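Local atomic coordinates of F420-reducing hydrogenase, subunit beta (Methanothermobacter marburgensis, PDB entry 4OMF), a protein that probably serves as the flavin- and iron-sulfur-containing subunit of a hydrogenase that transfers electrons from hydrogen to coenzyme F420. Residues D197-S209 with W216-S228. Numbering follows the deposited sequence.
Sequences DYVAELADVSTGS and WSTVITRTDAGDS. With FAD (flavin-adenine dinucleotide), chain R; KEN (N,N-dimethylmethanamine), chain P.
Asp204 O accepts two backbone bonds across the contact, from Arg222 N and Thr223 N. Thr223 N lies 3.3 Å from Asp204 O, in the carbonyl plane on a lone pair. Gly226 CA also points a C-H at Asp204 O. Thr223 is the N-cap of helix 224-235, and its OG1 accepts from Gly226 N.

Arg222 reaches back over the turn Ala200-Ala203, its chain extended from CG to NE. Arg222 NE donates almost straight (174°) to Ser206 OG, 2.9 Å away in the guanidinium plane. Ser206 OG in turn donates to Ala200 O at 2.7 Å. Arg222 NH2 binds Val199 O at 3.0 Å, from above the carbonyl plane. Glu201 CA and Ile220 CG2 cover opposite faces of the guanidinium, while NH1 is held by Leu3 O and Thr5 O. These bonds and faces fix the group's rotation.

On the other side of the sheet Val205 CG1 packs on Val219 CG1 at 3.6 Å. A water joins Thr207 OG1 and Ser217 OG to the FAD phosphate. Ser217 OG also bonds to Gly26 N. Tyr198 OH accepts from flavin N3, and Ser209 N donates to flavin O2 at 2.9 Å. Strands 205-208 and 217-221 form an antiparallel beta hairpin of the mixed sheet, with its Ser209 end at the FAD pocket.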
loop_
_atom_site.group_PDB
_atom_site.type_symbol
_atom_site.label_atom_id
_atom_site.label_comp_id
_atom_site.label_asym_id
_atom_site.label_seq_id
_atom_site.Cartn_x
_atom_site.Cartn_y
_atom_site.Cartn_z
ATOM N N ASP C 197 15.826 19.078 22.730
ATOM C CA ASP C 197 15.088 19.149 23.986
ATOM C C ASP C 197 15.614 18.085 24.960
ATOM O O ASP C 197 15.378 16.891 24.772
ATOM C CB ASP C 197 13.588 18.958 23.685
ATOM C CG ASP C 197 12.664 19.291 24.860
ATOM O OD1 ASP C 197 13.078 19.224 26.038
ATOM O OD2 ASP C 197 11.480 19.585 24.574
ATOM N N TYR C 198 16.318 18.534 26.000
ATOM C CA TYR C 198 16.865 17.616 26.990
ATOM C C TYR C 198 15.917 17.387 28.159
ATOM O O TYR C 198 15.692 16.256 28.568
ATOM C CB TYR C 198 18.209 18.128 27.518
ATOM C CG TYR C 198 18.844 17.194 28.528
ATOM C CD1 TYR C 198 19.062 15.860 28.220
ATOM C CD2 TYR C 198 19.222 17.641 29.782
ATOM C CE1 TYR C 198 19.647 15.003 29.131
ATOM C CE2 TYR C 198 19.808 16.779 30.701
ATOM C CZ TYR C 198 20.018 15.466 30.359
ATOM O OH TYR C 198 20.594 14.592 31.250
ATOM N N VAL C 199 15.373 18.469 28.707
ATOM C CA VAL C 199 14.626 18.354 29.949
ATOM C C VAL C 199 13.115 18.358 29.740
ATOM O O VAL C 199 12.368 18.738 30.645
ATOM C CB VAL C 199 15.004 19.479 30.943
ATOM C CG1 VAL C 199 16.394 19.229 31.544
ATOM C CG2 VAL C 199 14.948 20.850 30.280
ATOM N N ALA C 200 12.664 17.899 28.575
ATOM C CA ALA C 200 11.224 17.809 28.285
ATOM C C ALA C 200 10.552 19.160 28.550
ATOM O O ALA C 200 9.718 19.283 29.441
ATOM C CB ALA C 200 10.556 16.706 29.119
ATOM N N GLU C 201 10.946 20.163 27.776
ATOM C CA GLU C 201 10.548 21.541 28.008
ATOM C C GLU C 201 9.055 21.810 27.892
ATOM O O GLU C 201 8.589 22.828 28.387
ATOM C CB GLU C 201 11.297 22.455 27.037
ATOM C CG GLU C 201 12.812 22.417 27.249
ATOM C CD GLU C 201 13.594 23.185 26.196
ATOM O OE1 GLU C 201 13.037 24.154 25.633
ATOM O OE2 GLU C 201 14.768 22.817 25.939
ATOM N N LEU C 202 8.301 20.926 27.236
ATOM C CA LEU C 202 6.887 21.210 27.013
ATOM C C LEU C 202 5.963 20.407 27.938
ATOM O O LEU C 202 4.741 20.471 27.810
ATOM C CB LEU C 202 6.519 20.950 25.539
ATOM C CG LEU C 202 7.302 21.838 24.548
ATOM C CD1 LEU C 202 6.986 21.524 23.082
ATOM C CD2 LEU C 202 7.051 23.299 24.836
ATOM N N ALA C 203 6.542 19.647 28.870
ATOM C CA ALA C 203 5.739 18.826 29.769
ATOM C C ALA C 203 5.101 19.684 30.862
ATOM O O ALA C 203 5.537 20.811 31.100
ATOM C CB ALA C 203 6.593 17.723 30.404
ATOM N N ASP C 204 4.096 19.151 31.544
ATOM C CA ASP C 204 3.549 19.855 32.703
ATOM C C ASP C 204 4.565 19.943 33.848
ATOM O O ASP C 204 4.698 20.992 34.483
ATOM C CB ASP C 204 2.301 19.173 33.210
ATOM C CG ASP C 204 1.140 19.309 32.253
ATOM O OD1 ASP C 204 0.929 20.422 31.716
ATOM O OD2 ASP C 204 0.434 18.310 32.059
ATOM N N VAL C 205 5.198 18.804 34.138
ATOM C CA VAL C 205 6.268 18.652 35.135
ATOM C C VAL C 205 7.304 17.781 34.465
ATOM O O VAL C 205 6.926 16.798 33.828
ATOM C CB VAL C 205 5.816 17.916 36.416
ATOM C CG1 VAL C 205 6.851 18.061 37.520
ATOM C CG2 VAL C 205 4.476 18.363 36.866
ATOM N N SER C 206 8.584 18.105 34.616
ATOM C CA SER C 206 9.644 17.309 33.997
ATOM C C SER C 206 10.590 16.754 35.066
ATOM O O SER C 206 10.890 17.438 36.039
ATOM C CB SER C 206 10.435 18.154 32.991
ATOM O OG SER C 206 9.591 18.799 32.046
ATOM N N THR C 207 11.062 15.521 34.901
ATOM C CA THR C 207 11.911 14.961 35.940
ATOM C C THR C 207 12.989 14.038 35.370
ATOM O O THR C 207 12.827 13.452 34.300
ATOM C CB THR C 207 11.021 14.233 37.016
ATOM O OG1 THR C 207 11.813 13.781 38.123
ATOM C CG2 THR C 207 10.281 13.055 36.402
ATOM N N GLY C 208 14.108 13.952 36.083
ATOM C CA GLY C 208 15.216 13.099 35.687
ATOM C C GLY C 208 16.186 12.965 36.842
ATOM O O GLY C 208 15.960 13.516 37.918
ATOM N N SER C 209 17.272 12.232 36.627
ATOM C CA SER C 209 18.233 12.008 37.702
ATOM C C SER C 209 19.268 13.111 37.766
ATOM O O SER C 209 19.776 13.432 38.844
ATOM C CB SER C 209 18.947 10.660 37.531
ATOM O OG SER C 209 19.631 10.618 36.289
ATOM N N TRP C 216 17.353 10.238 44.208
ATOM C CA TRP C 216 16.627 11.504 44.180
ATOM C C TRP C 216 16.472 11.965 42.749
ATOM O O TRP C 216 17.172 11.477 41.843
ATOM C CB TRP C 216 17.356 12.577 44.988
ATOM C CG TRP C 216 17.339 12.344 46.457
ATOM C CD1 TRP C 216 18.084 11.434 47.152
ATOM C CD2 TRP C 216 16.545 13.042 47.422
ATOM N NE1 TRP C 216 17.799 11.522 48.494
ATOM C CE2 TRP C 216 16.858 12.503 48.687
ATOM C CE3 TRP C 216 15.594 14.070 47.340
ATOM C CZ2 TRP C 216 16.260 12.960 49.864
ATOM C CZ3 TRP C 216 14.999 14.522 48.513
ATOM C CH2 TRP C 216 15.336 13.963 49.757
ATOM N N SER C 217 15.549 12.897 42.537
ATOM C CA SER C 217 15.255 13.404 41.187
ATOM C C SER C 217 15.233 14.920 41.146
ATOM O O SER C 217 14.814 15.558 42.109
ATOM C CB SER C 217 13.901 12.909 40.690
ATOM O OG SER C 217 13.884 11.515 40.490
ATOM N N THR C 218 15.632 15.484 40.008
ATOM C CA THR C 218 15.504 16.915 39.761
ATOM C C THR C 218 14.168 17.167 39.072
ATOM O O THR C 218 13.912 16.648 37.978
ATOM C CB THR C 218 16.664 17.435 38.908
ATOM O OG1 THR C 218 17.908 17.110 39.551
ATOM C CG2 THR C 218 16.554 18.934 38.708
ATOM N N VAL C 219 13.306 17.932 39.743
ATOM C CA VAL C 219 11.909 18.097 39.329
ATOM C C VAL C 219 11.627 19.539 38.928
ATOM O O VAL C 219 11.725 20.451 39.744
ATOM C CB VAL C 219 10.935 17.712 40.468
ATOM C CG1 VAL C 219 9.483 17.868 40.022
ATOM C CG2 VAL C 219 11.196 16.290 40.937
ATOM N N ILE C 220 11.257 19.721 37.671
ATOM C CA ILE C 220 10.999 21.044 37.113
ATOM C C ILE C 220 9.500 21.193 36.881
ATOM O O ILE C 220 8.950 20.493 36.033
ATOM C CB ILE C 220 11.739 21.215 35.776
ATOM C CG1 ILE C 220 13.255 21.110 35.972
ATOM C CG2 ILE C 220 11.378 22.551 35.141
ATOM C CD1 ILE C 220 14.013 20.958 34.657
ATOM N N THR C 221 8.824 22.062 37.639
ATOM C CA THR C 221 7.401 22.293 37.374
ATOM C C THR C 221 7.278 23.421 36.357
ATOM O O THR C 221 8.056 24.368 36.386
ATOM C CB THR C 221 6.589 22.637 38.655
ATOM O OG1 THR C 221 7.200 23.725 39.335
ATOM C CG2 THR C 221 6.542 21.441 39.597
ATOM N N ARG C 222 6.313 23.315 35.445
ATOM C CA ARG C 222 6.236 24.247 34.331
ATOM C C ARG C 222 4.858 24.894 34.154
ATOM O O ARG C 222 4.741 26.124 34.166
ATOM C CB ARG C 222 6.642 23.542 33.019
ATOM C CG ARG C 222 8.008 22.848 33.048
ATOM C CD ARG C 222 8.421 22.333 31.653
ATOM N NE ARG C 222 9.733 21.671 31.676
ATOM C CZ ARG C 222 10.895 22.305 31.550
ATOM N NH1 ARG C 222 10.938 23.634 31.389
ATOM N NH2 ARG C 222 12.029 21.610 31.583
ATOM N N THR C 223 3.818 24.095 33.964
ATOM C CA THR C 223 2.489 24.649 33.704
ATOM C C THR C 223 1.720 24.797 35.015
ATOM O O THR C 223 2.142 24.258 36.037
ATOM C CB THR C 223 1.690 23.761 32.774
ATOM O OG1 THR C 223 1.537 22.485 33.407
ATOM C CG2 THR C 223 2.396 23.578 31.430
ATOM N N ASP C 224 0.595 25.515 34.995
ATOM C CA ASP C 224 -0.242 25.623 36.193
ATOM C C ASP C 224 -0.625 24.233 36.725
ATOM O O ASP C 224 -0.569 23.987 37.933
ATOM C CB ASP C 224 -1.513 26.446 35.915
ATOM C CG ASP C 224 -1.219 27.921 35.632
ATOM O OD1 ASP C 224 -0.072 28.367 35.857
ATOM O OD2 ASP C 224 -2.149 28.640 35.193
ATOM N N ALA C 225 -0.989 23.329 35.819
ATOM C CA ALA C 225 -1.390 21.984 36.190
ATOM C C ALA C 225 -0.224 21.216 36.814
ATOM O O ALA C 225 -0.366 20.548 37.845
ATOM C CB ALA C 225 -1.923 21.246 34.969
ATOM N N GLY C 226 0.935 21.321 36.187
ATOM C CA GLY C 226 2.119 20.647 36.679
ATOM C C GLY C 226 2.537 21.088 38.064
ATOM O O GLY C 226 2.766 20.268 38.970
ATOM N N ASP C 227 2.648 22.399 38.235
ATOM C CA ASP C 227 3.072 22.948 39.499
ATOM C C ASP C 227 2.049 22.634 40.591
ATOM O O ASP C 227 2.409 22.239 41.696
ATOM C CB ASP C 227 3.290 24.458 39.359
ATOM C CG ASP C 227 3.934 25.075 40.583
ATOM O OD1 ASP C 227 5.132 24.815 40.858
ATOM O OD2 ASP C 227 3.247 25.847 41.262
ATOM N N SER C 228 0.768 22.785 40.274
ATOM C CA SER C 228 -0.248 22.660 41.305
ATOM C C SER C 228 -0.399 21.209 41.738
ATOM O O SER C 228 -0.538 20.930 42.917
ATOM C CB SER C 228 -1.580 23.234 40.824
ATOM O OG SER C 228 -2.458 22.211 40.430
HETATM P PA FAD R . 9.748 5.702 38.035
HETATM O O1A FAD R . 10.900 4.733 37.980
HETATM O O2A FAD R . 8.815 5.807 39.206
HETATM O O5B FAD R . 8.848 5.436 36.748
HETATM C C5B FAD R . 9.536 5.489 35.490
HETATM C C4B FAD R . 8.495 5.796 34.412
HETATM O O4B FAD R . 9.151 5.917 33.149
HETATM C C3B FAD R . 7.491 4.653 34.309
HETATM O O3B FAD R . 6.139 5.136 34.316
HETATM C C2B FAD R . 7.810 4.036 32.954
HETATM O O2B FAD R . 6.614 3.552 32.322
HETATM C C1B FAD R . 8.432 5.179 32.175
HETATM N N9A FAD R . 9.353 4.653 31.153
HETATM C C8A FAD R . 10.366 3.796 31.373
HETATM N N7A FAD R . 11.024 3.528 30.221
HETATM C C5A FAD R . 10.405 4.246 29.243
HETATM C C6A FAD R . 10.579 4.408 27.782
HETATM N N6A FAD R . 11.550 3.739 27.106
HETATM N N1A FAD R . 9.737 5.247 27.156
HETATM C C2A FAD R . 8.741 5.896 27.796
HETATM N N3A FAD R . 8.510 5.789 29.126
HETATM C C4A FAD R . 9.310 4.985 29.871
HETATM N N1 FAD R . 17.210 10.866 32.889
HETATM C C2 FAD R . 18.136 11.906 32.903
HETATM O O2 FAD R . 18.354 12.503 33.976
HETATM N N3 FAD R . 18.820 12.217 31.736
HETATM C C4 FAD R . 18.558 11.546 30.558
HETATM O O4 FAD R . 19.169 11.884 29.521
HETATM C C4X FAD R . 18.174 10.159 30.690
HETATM N N5 FAD R . 18.013 9.423 29.410
HETATM C C5X FAD R . 16.700 8.775 29.298
HETATM C C6 FAD R . 16.475 8.115 28.078
HETATM C C7 FAD R . 15.360 7.281 27.931
HETATM C C7M FAD R . 15.101 6.573 26.609
HETATM C C8 FAD R . 14.506 7.114 29.020
HETATM C C8M FAD R . 13.270 6.235 28.990
HETATM C C9 FAD R . 14.735 7.762 30.253
HETATM C C9A FAD R . 15.892 8.528 30.430
HETATM N N10 FAD R . 16.079 9.263 31.630
HETATM C C10 FAD R . 17.249 9.966 31.848
HETATM C "C1'" FAD R . 15.047 9.385 32.678
HETATM C "C2'" FAD R . 15.182 8.393 33.804
HETATM O "O2'" FAD R . 15.950 7.315 33.525
HETATM C "C3'" FAD R . 14.021 8.180 34.458
HETATM O "O3'" FAD R . 13.122 7.453 33.750
HETATM C "C4'" FAD R . 13.425 9.362 35.202
HETATM O "O4'" FAD R . 14.379 9.975 36.096
HETATM C "C5'" FAD R . 12.164 8.949 35.968
HETATM O "O5'" FAD R . 12.527 8.227 37.135
HETATM P P FAD R . 11.498 8.039 38.346
HETATM O O1P FAD R . 10.946 9.412 38.663
HETATM O O2P FAD R . 12.158 7.268 39.452
HETATM O O3P FAD R . 10.300 7.181 37.656
HETATM C CA1 KEN P . -1.694 21.152 30.823
HETATM C CB1 KEN P . -2.993 20.228 28.881
HETATM C CC1 KEN P . -1.351 18.779 30.013
HETATM N NE1 KEN P . -2.339 19.912 30.208
HETATM O O HOH W 1 12.790 11.341 38.047
#